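Local coordinates for protein glutathione S-transferase (PDB 5ZFG) that probably transfers glutathione to electrophilic compounds, as glutathione transferases do, and metabolises the insecticide diazinon in the silkworm, at residues B[9-23]-B[196-208]. Residues are numbered along the deposited sequence; the frame is centred on the assembly and turned at random.
With EDO (1,2-ethanediol), chain G.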
ATOM      1  N   SER B   9       6.850 -16.674 -11.810  1.00 11.68           N
ATOM      2  CA  SER B   9       8.025 -17.289 -11.198  1.00 10.68           C
ATOM      3  C   SER B   9       9.132 -16.310 -10.842  1.00  9.56           C
ATOM      4  O   SER B   9       9.974 -16.639  -9.996  1.00 10.87           O
ATOM      5  CB  SER B   9       8.589 -18.348 -12.147  1.00 13.54           C
ATOM      6  OG  SER B   9       9.040 -17.725 -13.343  1.00 13.99           O
ATOM      7  N   ASP B  10       9.172 -15.132 -11.460  1.00  8.74           N
ATOM      8  CA  ASP B  10      10.250 -14.185 -11.222  1.00 13.93           C
ATOM      9  C   ASP B  10       9.754 -12.870 -10.622  1.00 11.48           C
ATOM     10  O   ASP B  10      10.477 -11.868 -10.657  1.00 16.15           O
ATOM     11  CB  ASP B  10      11.019 -13.929 -12.521  1.00 13.48           C
ATOM     12  CG  ASP B  10      10.138 -13.381 -13.640  1.00 23.74           C
ATOM     13  OD1 ASP B  10       8.901 -13.243 -13.460  1.00 20.59           O
ATOM     14  OD2 ASP B  10      10.695 -13.085 -14.718  1.00 25.85           O
ATOM     15  N   GLY B  11       8.547 -12.848 -10.064  1.00 11.91           N
ATOM     16  CA  GLY B  11       7.954 -11.610  -9.604  1.00  7.94           C
ATOM     17  C   GLY B  11       7.934 -11.483  -8.096  1.00  6.93           C
ATOM     18  O   GLY B  11       7.294 -12.270  -7.399  1.00  7.67           O
ATOM     19  N   PRO B  12       8.625 -10.478  -7.561  1.00  8.27           N
ATOM     20  CA  PRO B  12       8.753 -10.343  -6.099  1.00  6.22           C
ATOM     21  C   PRO B  12       7.419 -10.344  -5.361  1.00  8.82           C
ATOM     22  O   PRO B  12       7.329 -10.955  -4.283  1.00  9.76           O
ATOM     23  CB  PRO B  12       9.503  -9.012  -5.941  1.00 10.05           C
ATOM     24  CG  PRO B  12      10.407  -9.008  -7.164  1.00  9.95           C
ATOM     25  CD  PRO B  12       9.563  -9.591  -8.277  1.00 12.10           C
ATOM     26  N   PRO B  13       6.350  -9.707  -5.881  1.00  8.11           N
ATOM     27  CA  PRO B  13       5.071  -9.765  -5.138  1.00  8.87           C
ATOM     28  C   PRO B  13       4.507 -11.177  -5.037  1.00  7.51           C
ATOM     29  O   PRO B  13       3.950 -11.567  -3.993  1.00  6.10           O
ATOM     30  CB  PRO B  13       4.151  -8.836  -5.949  1.00  8.70           C
ATOM     31  CG  PRO B  13       5.067  -7.932  -6.680  1.00  8.89           C
ATOM     32  CD  PRO B  13       6.226  -8.825  -7.063  1.00  8.09           C
ATOM     33  N   SER B  14       4.656 -11.952  -6.110  1.00  4.45           N
ATOM     34  CA  SER B  14       4.259 -13.360  -6.091  1.00  6.43           C
ATOM     35  C   SER B  14       5.088 -14.149  -5.079  1.00  6.44           C
ATOM     36  O   SER B  14       4.542 -14.966  -4.319  1.00  6.14           O
ATOM     37  CB  SER B  14       4.421 -13.972  -7.490  1.00  7.63           C
ATOM     38  OG  SER B  14       3.474 -13.502  -8.450  1.00  9.71           O
ATOM     39  N   LEU B  15       6.419 -13.949  -5.085  1.00  4.78           N
ATOM     40  CA  LEU B  15       7.288 -14.684  -4.172  1.00  6.03           C
ATOM     41  C   LEU B  15       6.911 -14.411  -2.730  1.00  7.67           C
ATOM     42  O   LEU B  15       6.911 -15.322  -1.899  1.00  6.74           O
ATOM     43  CB  LEU B  15       8.757 -14.325  -4.397  1.00  5.51           C
ATOM     44  CG  LEU B  15       9.261 -14.404  -5.851  1.00  7.28           C
ATOM     45  CD1 LEU B  15      10.607 -13.698  -5.981  1.00  9.67           C
ATOM     46  CD2 LEU B  15       9.393 -15.850  -6.290  1.00  7.96           C
ATOM     47  N   SER B  16       6.572 -13.157  -2.422  1.00  4.10           N
ATOM     48  CA  SER B  16       6.261 -12.799  -1.041  1.00  4.62           C
ATOM     49  C   SER B  16       5.021 -13.535  -0.554  1.00  6.64           C
ATOM     50  O   SER B  16       4.975 -14.000   0.593  1.00  6.64           O
ATOM     51  CB  SER B  16       6.060 -11.285  -0.927  1.00  4.20           C
ATOM     52  OG  SER B  16       7.229 -10.586  -1.285  1.00  5.60           O
ATOM     53  N   VAL B  17       3.998 -13.630  -1.405  1.00  4.48           N
ATOM     54  CA  VAL B  17       2.782 -14.325  -1.006  1.00  4.92           C
ATOM     55  C   VAL B  17       3.072 -15.813  -0.822  1.00  6.92           C
ATOM     56  O   VAL B  17       2.604 -16.435   0.137  1.00  5.30           O
ATOM     57  CB  VAL B  17       1.644 -14.088  -2.015  1.00  5.35           C
ATOM     58  CG1 VAL B  17       0.425 -14.960  -1.676  1.00  5.65           C
ATOM     59  CG2 VAL B  17       1.207 -12.598  -2.035  1.00  5.56           C
ATOM     60  N   ARG B  18       3.898 -16.389  -1.693  1.00  8.36           N
ATOM     61  CA  ARG B  18       4.212 -17.810  -1.532  1.00  7.45           C
ATOM     62  C   ARG B  18       4.965 -18.071  -0.233  1.00  5.03           C
ATOM     63  O   ARG B  18       4.668 -19.041   0.472  1.00  7.61           O
ATOM     64  CB  ARG B  18       4.994 -18.317  -2.746  1.00  7.78           C
ATOM     65  CG  ARG B  18       4.117 -18.408  -3.996  1.00  6.95           C
ATOM     66  CD  ARG B  18       4.925 -18.671  -5.271  1.00  9.16           C
ATOM     67  NE  ARG B  18       5.812 -19.800  -5.041  1.00 10.10           N
ATOM     68  CZ  ARG B  18       7.026 -19.932  -5.562  1.00  7.84           C
ATOM     69  NH1 ARG B  18       7.516 -19.024  -6.391  1.00  7.55           N
ATOM     70  NH2 ARG B  18       7.756 -20.988  -5.243  1.00  9.93           N
ATOM     71  N   GLN B  19       5.944 -17.224   0.098  1.00  5.55           N
ATOM     72  CA  GLN B  19       6.687 -17.385   1.345  1.00  9.26           C
ATOM     73  C   GLN B  19       5.758 -17.318   2.555  1.00  8.78           C
ATOM     74  O   GLN B  19       5.849 -18.152   3.462  1.00  8.40           O
ATOM     75  CB  GLN B  19       7.788 -16.330   1.440  1.00  8.98           C
ATOM     76  CG  GLN B  19       8.882 -16.523   0.403  1.00  8.45           C
ATOM     77  CD  GLN B  19       9.858 -15.394   0.440  1.00 10.65           C
ATOM     78  OE1 GLN B  19       9.461 -14.220   0.469  1.00 11.40           O
ATOM     79  NE2 GLN B  19      11.145 -15.721   0.446  1.00 12.20           N
ATOM     80  N   ALA B  20       4.825 -16.361   2.566  1.00  8.65           N
ATOM     81  CA  ALA B  20       3.875 -16.284   3.671  1.00  8.55           C
ATOM     82  C   ALA B  20       3.012 -17.546   3.769  1.00  8.88           C
ATOM     83  O   ALA B  20       2.793 -18.074   4.867  1.00 10.09           O
ATOM     84  CB  ALA B  20       2.988 -15.046   3.522  1.00  6.87           C
ATOM     85  N   LEU B  21       2.480 -18.019   2.634  1.00  7.26           N
ATOM     86  CA  LEU B  21       1.656 -19.226   2.654  1.00  9.95           C
ATOM     87  C   LEU B  21       2.450 -20.416   3.174  1.00 11.21           C
ATOM     88  O   LEU B  21       1.934 -21.216   3.963  1.00 10.71           O
ATOM     89  CB  LEU B  21       1.109 -19.523   1.260  1.00  8.92           C
ATOM     90  CG  LEU B  21      -0.007 -18.607   0.738  1.00  5.77           C
ATOM     91  CD1 LEU B  21      -0.053 -18.678  -0.786  1.00  5.47           C
ATOM     92  CD2 LEU B  21      -1.367 -18.969   1.362  1.00  9.12           C
ATOM     93  N   VAL B  22       3.715 -20.527   2.760  1.00 11.90           N
ATOM     94  CA  VAL B  22       4.567 -21.624   3.215  1.00 12.22           C
ATOM     95  C   VAL B  22       4.891 -21.477   4.696  1.00 13.74           C
ATOM     96  O   VAL B  22       4.785 -22.442   5.465  1.00 14.94           O
ATOM     97  CB  VAL B  22       5.838 -21.691   2.341  1.00 12.94           C
ATOM     98  CG1 VAL B  22       6.887 -22.630   2.939  1.00 12.94           C
ATOM     99  CG2 VAL B  22       5.476 -22.108   0.923  1.00  9.45           C
ATOM    100  N   ALA B  23       5.258 -20.262   5.129  1.00 12.01           N
ATOM    101  CA  ALA B  23       5.591 -20.043   6.538  1.00 12.42           C
ATOM    102  C   ALA B  23       4.401 -20.329   7.443  1.00 16.75           C
ATOM    103  O   ALA B  23       4.561 -20.846   8.559  1.00 17.96           O
ATOM    104  CB  ALA B  23       6.082 -18.616   6.745  1.00 12.96           C
ATOM    105  N   ASP B 196      14.342 -22.615   3.699  1.00 16.80           N
ATOM    106  CA  ASP B 196      13.224 -23.033   2.856  0.52 17.15           C
ATOM    107  C   ASP B 196      12.541 -21.833   2.206  1.00 16.84           C
ATOM    108  O   ASP B 196      12.199 -21.866   1.017  1.00 14.49           O
ATOM    109  CB  ASP B 196      12.218 -23.828   3.688  0.52 19.15           C
ATOM    110  CG  ASP B 196      11.682 -23.033   4.883  0.52 18.65           C
ATOM    111  OD1 ASP B 196      12.489 -22.370   5.582  0.52 18.43           O
ATOM    112  OD2 ASP B 196      10.452 -23.061   5.115  0.52 23.10           O
ATOM    113  N   LEU B 197      12.339 -20.764   2.970  1.00 11.70           N
ATOM    114  CA  LEU B 197      11.729 -19.559   2.411  1.00 13.93           C
ATOM    115  C   LEU B 197      12.667 -18.874   1.429  1.00 15.42           C
ATOM    116  O   LEU B 197      12.237 -18.410   0.362  1.00 13.13           O
ATOM    117  CB  LEU B 197      11.349 -18.613   3.543  1.00  9.92           C
ATOM    118  CG  LEU B 197      10.383 -19.200   4.582  1.00 10.28           C
ATOM    119  CD1 LEU B 197       9.957 -18.124   5.595  1.00 10.88           C
ATOM    120  CD2 LEU B 197       9.164 -19.848   3.897  1.00 10.25           C
ATOM    121  N   TRP B 198      13.955 -18.810   1.760  1.00 11.97           N
ATOM    122  CA  TRP B 198      14.905 -18.193   0.844  1.00 13.52           C
ATOM    123  C   TRP B 198      14.986 -18.968  -0.467  1.00 16.01           C
ATOM    124  O   TRP B 198      15.198 -18.370  -1.525  1.00 11.20           O
ATOM    125  CB  TRP B 198      16.295 -18.061   1.495  1.00 14.71           C
ATOM    126  CG  TRP B 198      17.301 -17.699   0.459  1.00 12.91           C
ATOM    127  CD1 TRP B 198      18.263 -18.511  -0.077  1.00 21.69           C
ATOM    128  CD2 TRP B 198      17.377 -16.461  -0.262  1.00 15.57           C
ATOM    129  NE1 TRP B 198      18.951 -17.843  -1.063  1.00 18.56           N
ATOM    130  CE2 TRP B 198      18.428 -16.583  -1.194  1.00 20.78           C
ATOM    131  CE3 TRP B 198      16.667 -15.256  -0.198  1.00 13.84           C
ATOM    132  CZ2 TRP B 198      18.787 -15.547  -2.054  1.00 21.24           C
ATOM    133  CZ3 TRP B 198      17.029 -14.228  -1.053  1.00 16.32           C
ATOM    134  CH2 TRP B 198      18.073 -14.382  -1.971  1.00 19.82           C
ATOM    135  N   LYS B 199      14.766 -20.291  -0.433  1.00 13.74           N
ATOM    136  CA  LYS B 199      14.767 -21.064  -1.677  1.00 14.62           C
ATOM    137  C   LYS B 199      13.781 -20.506  -2.691  1.00 11.88           C
ATOM    138  O   LYS B 199      14.031 -20.575  -3.899  1.00 11.63           O
ATOM    139  CB  LYS B 199      14.422 -22.528  -1.400  1.00 20.50           C
ATOM    140  CG  LYS B 199      15.616 -23.451  -1.275  1.00 34.47           C
ATOM    141  CD  LYS B 199      15.179 -24.905  -1.418  1.00 39.22           C
ATOM    142  CE  LYS B 199      16.371 -25.847  -1.450  1.00 45.07           C
ATOM    143  NZ  LYS B 199      16.792 -26.197  -0.065  1.00 42.41           N
ATOM    144  N   ILE B 200      12.645 -19.986  -2.221  1.00 11.82           N
ATOM    145  CA  ILE B 200      11.660 -19.373  -3.111  1.00  9.24           C
ATOM    146  C   ILE B 200      12.246 -18.124  -3.770  1.00  7.21           C
ATOM    147  O   ILE B 200      12.124 -17.927  -4.985  1.00  9.85           O
ATOM    148  CB  ILE B 200      10.367 -19.062  -2.327  1.00  7.09           C
ATOM    149  CG1 ILE B 200       9.702 -20.360  -1.856  1.00  8.95           C
ATOM    150  CG2 ILE B 200       9.384 -18.256  -3.191  1.00  9.34           C
ATOM    151  CD1 ILE B 200       8.571 -20.157  -0.855  1.00  9.52           C
ATOM    152  N   SER B 201      12.907 -17.273  -2.978  1.00  8.50           N
ATOM    153  CA  SER B 201      13.570 -16.096  -3.545  1.00  6.29           C
ATOM    154  C   SER B 201      14.717 -16.494  -4.465  1.00 10.57           C
ATOM    155  O   SER B 201      14.924 -15.883  -5.522  1.00  9.34           O
ATOM    156  CB  SER B 201      14.097 -15.202  -2.425  1.00 11.29           C
ATOM    157  OG  SER B 201      13.089 -14.805  -1.520  1.00  9.02           O
ATOM    158  N   GLU B 202      15.474 -17.520  -4.075  1.00 12.75           N
ATOM    159  CA  GLU B 202      16.672 -17.882  -4.825  1.00 14.17           C
ATOM    160  C   GLU B 202      16.323 -18.410  -6.208  1.00  9.31           C
ATOM    161  O   GLU B 202      17.017 -18.116  -7.184  1.00 15.11           O
ATOM    162  CB  GLU B 202      17.477 -18.919  -4.048  1.00 15.43           C
ATOM    163  CG  GLU B 202      18.874 -19.138  -4.599  1.00 19.97           C
ATOM    164  CD  GLU B 202      19.640 -20.129  -3.757  1.00 40.72           C
ATOM    165  OE1 GLU B 202      19.263 -21.321  -3.774  1.00 46.38           O
ATOM    166  OE2 GLU B 202      20.587 -19.710  -3.053  1.00 44.34           O
ATOM    167  N   SER B 203      15.252 -19.190  -6.316  1.00 10.64           N
ATOM    168  CA  SER B 203      14.843 -19.698  -7.623  0.54 13.94           C
ATOM    169  C   SER B 203      14.516 -18.556  -8.577  1.00 16.68           C
ATOM    170  O   SER B 203      14.873 -18.598  -9.761  1.00 13.57           O
ATOM    171  CB  SER B 203      13.648 -20.636  -7.462  0.54 15.08           C
ATOM    172  OG  SER B 203      13.140 -21.046  -8.715  0.54 16.17           O
ATOM    173  N   ALA B 204      13.834 -17.519  -8.077  1.00 11.98           N
ATOM    174  CA  ALA B 204      13.576 -16.346  -8.907  1.00 10.81           C
ATOM    175  C   ALA B 204      14.866 -15.593  -9.212  1.00 11.25           C
ATOM    176  O   ALA B 204      15.051 -15.114 -10.335  1.00 13.84           O
ATOM    177  CB  ALA B 204      12.582 -15.412  -8.215  1.00 10.86           C
ATOM    178  N   MET B 205      15.755 -15.455  -8.218  1.00 11.40           N
ATOM    179  CA  MET B 205      16.999 -14.716  -8.434  1.00 11.17           C
ATOM    180  C   MET B 205      17.780 -15.302  -9.597  1.00 15.99           C
ATOM    181  O   MET B 205      18.306 -14.559 -10.439  1.00 17.62           O
ATOM    182  CB  MET B 205      17.863 -14.710  -7.169  1.00 11.66           C
ATOM    183  CG  MET B 205      19.125 -13.820  -7.285  1.00  9.93           C
ATOM    184  SD  MET B 205      20.036 -13.751  -5.723  1.00 18.79           S
ATOM    185  CE  MET B 205      20.874 -15.344  -5.757  1.00 22.30           C
ATOM    186  N   LYS B 206      17.851 -16.639  -9.676  1.00 16.50           N
ATOM    187  CA  LYS B 206      18.566 -17.266 -10.785  1.00 21.63           C
ATOM    188  C   LYS B 206      17.886 -16.985 -12.120  1.00 21.99           C
ATOM    189  O   LYS B 206      18.568 -16.864 -13.147  1.00 21.48           O
ATOM    190  CB  LYS B 206      18.692 -18.774 -10.558  1.00 18.92           C
ATOM    191  CG  LYS B 206      19.498 -19.178  -9.322  1.00 25.39           C
ATOM    192  CD  LYS B 206      20.961 -18.712  -9.384  1.00 35.23           C
ATOM    193  CE  LYS B 206      21.635 -19.035 -10.724  1.00 40.31           C
ATOM    194  NZ  LYS B 206      21.497 -20.470 -11.124  1.00 40.71           N
ATOM    195  N   GLU B 207      16.555 -16.866 -12.135  1.00 18.63           N
ATOM    196  CA  GLU B 207      15.872 -16.480 -13.369  1.00 24.88           C
ATOM    197  C   GLU B 207      16.187 -15.036 -13.735  1.00 22.52           C
ATOM    198  O   GLU B 207      16.518 -14.733 -14.886  1.00 31.18           O
ATOM    199  CB  GLU B 207      14.362 -16.674 -13.229  1.00 26.12           C
ATOM    200  CG  GLU B 207      13.930 -18.116 -13.256  1.00 21.88           C
ATOM    201  CD  GLU B 207      12.419 -18.271 -13.305  1.00 27.14           C
ATOM    202  OE1 GLU B 207      11.727 -17.292 -13.649  1.00 25.05           O
ATOM    203  OE2 GLU B 207      11.927 -19.377 -12.998  1.00 35.06           O
ATOM    204  N   ILE B 208      16.086 -14.131 -12.761  1.00 20.54           N
ATOM    205  CA  ILE B 208      16.390 -12.725 -12.993  1.00 21.31           C
ATOM    206  C   ILE B 208      17.843 -12.549 -13.422  1.00 30.25           C
ATOM    207  O   ILE B 208      18.164 -11.646 -14.207  1.00 33.10           O
ATOM    208  CB  ILE B 208      16.043 -11.918 -11.728  1.00 23.24           C
ATOM    209  CG1 ILE B 208      14.535 -11.997 -11.482  1.00 16.69           C
ATOM    210  CG2 ILE B 208      16.511 -10.459 -11.837  1.00 21.26           C
ATOM    211  CD1 ILE B 208      14.101 -11.481 -10.133  1.00 17.07           C
TER
HETATM  212  C1  EDO G 301       6.135 -22.501  -2.663  0.86 18.86           C
HETATM  213  O1  EDO G 301       5.170 -22.427  -3.724  0.86 11.59           O
HETATM  214  C2  EDO G 301       7.332 -23.385  -3.023  0.86 14.57           C
HETATM  215  O2  EDO G 301       7.779 -24.125  -1.860  0.86 23.85           O
HETATM  216  O   HOH W   1      11.094 -15.960 -16.168  1.00 36.98           O
HETATM  217  O   HOH W   2      10.559 -19.325  -6.458  1.00 14.24           O
HETATM  218  O   HOH W   3       7.660 -23.463   6.706  1.00 33.92           O
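Glu207 OE1 accepts two bonds: Ser9 OG donates to its syn lone pair at 2.7 Å, and a water that also donates weakly to Asp10 OD2 donates a second hydrogen bond to it. This pair closes one end of a domain interface of the glutathione transferase fold, where the first helix of the thioredoxin-like domain, 12-23, runs nearly antiparallel (160°) to segment 196-208, part of helix 195-208 of the all-helical domain. The principle is a buried polar bond flanked by apolar packing. Gln19, extended beyond CG, sends NE2 to Leu197 O at 2.9 Å; the N-H points almost straight at the oxygen (170°) but arrives from above the carbonyl plane. Asn165 ND2 binds Gln19 OE1, so the amide is held at both ends and its rotation is fixed; Asn165 OD1 also pairs with the Ser201 hydroxyl. A leucine in place of Gln19 would probably leave both Leu197 O and the Asn165 amide without this mate in a buried setting. Ile200 is a knob among Leu15, Arg18, Gln19 and Val22. With CG2 anti to its backbone N, that methyl lies over one face of the Arg18 guanidinium, 3.7 Å from CZ. Nearer the Ser9 end, Ala204 CB presses unusually tightly on Leu15 CD1, at 3.4 Å.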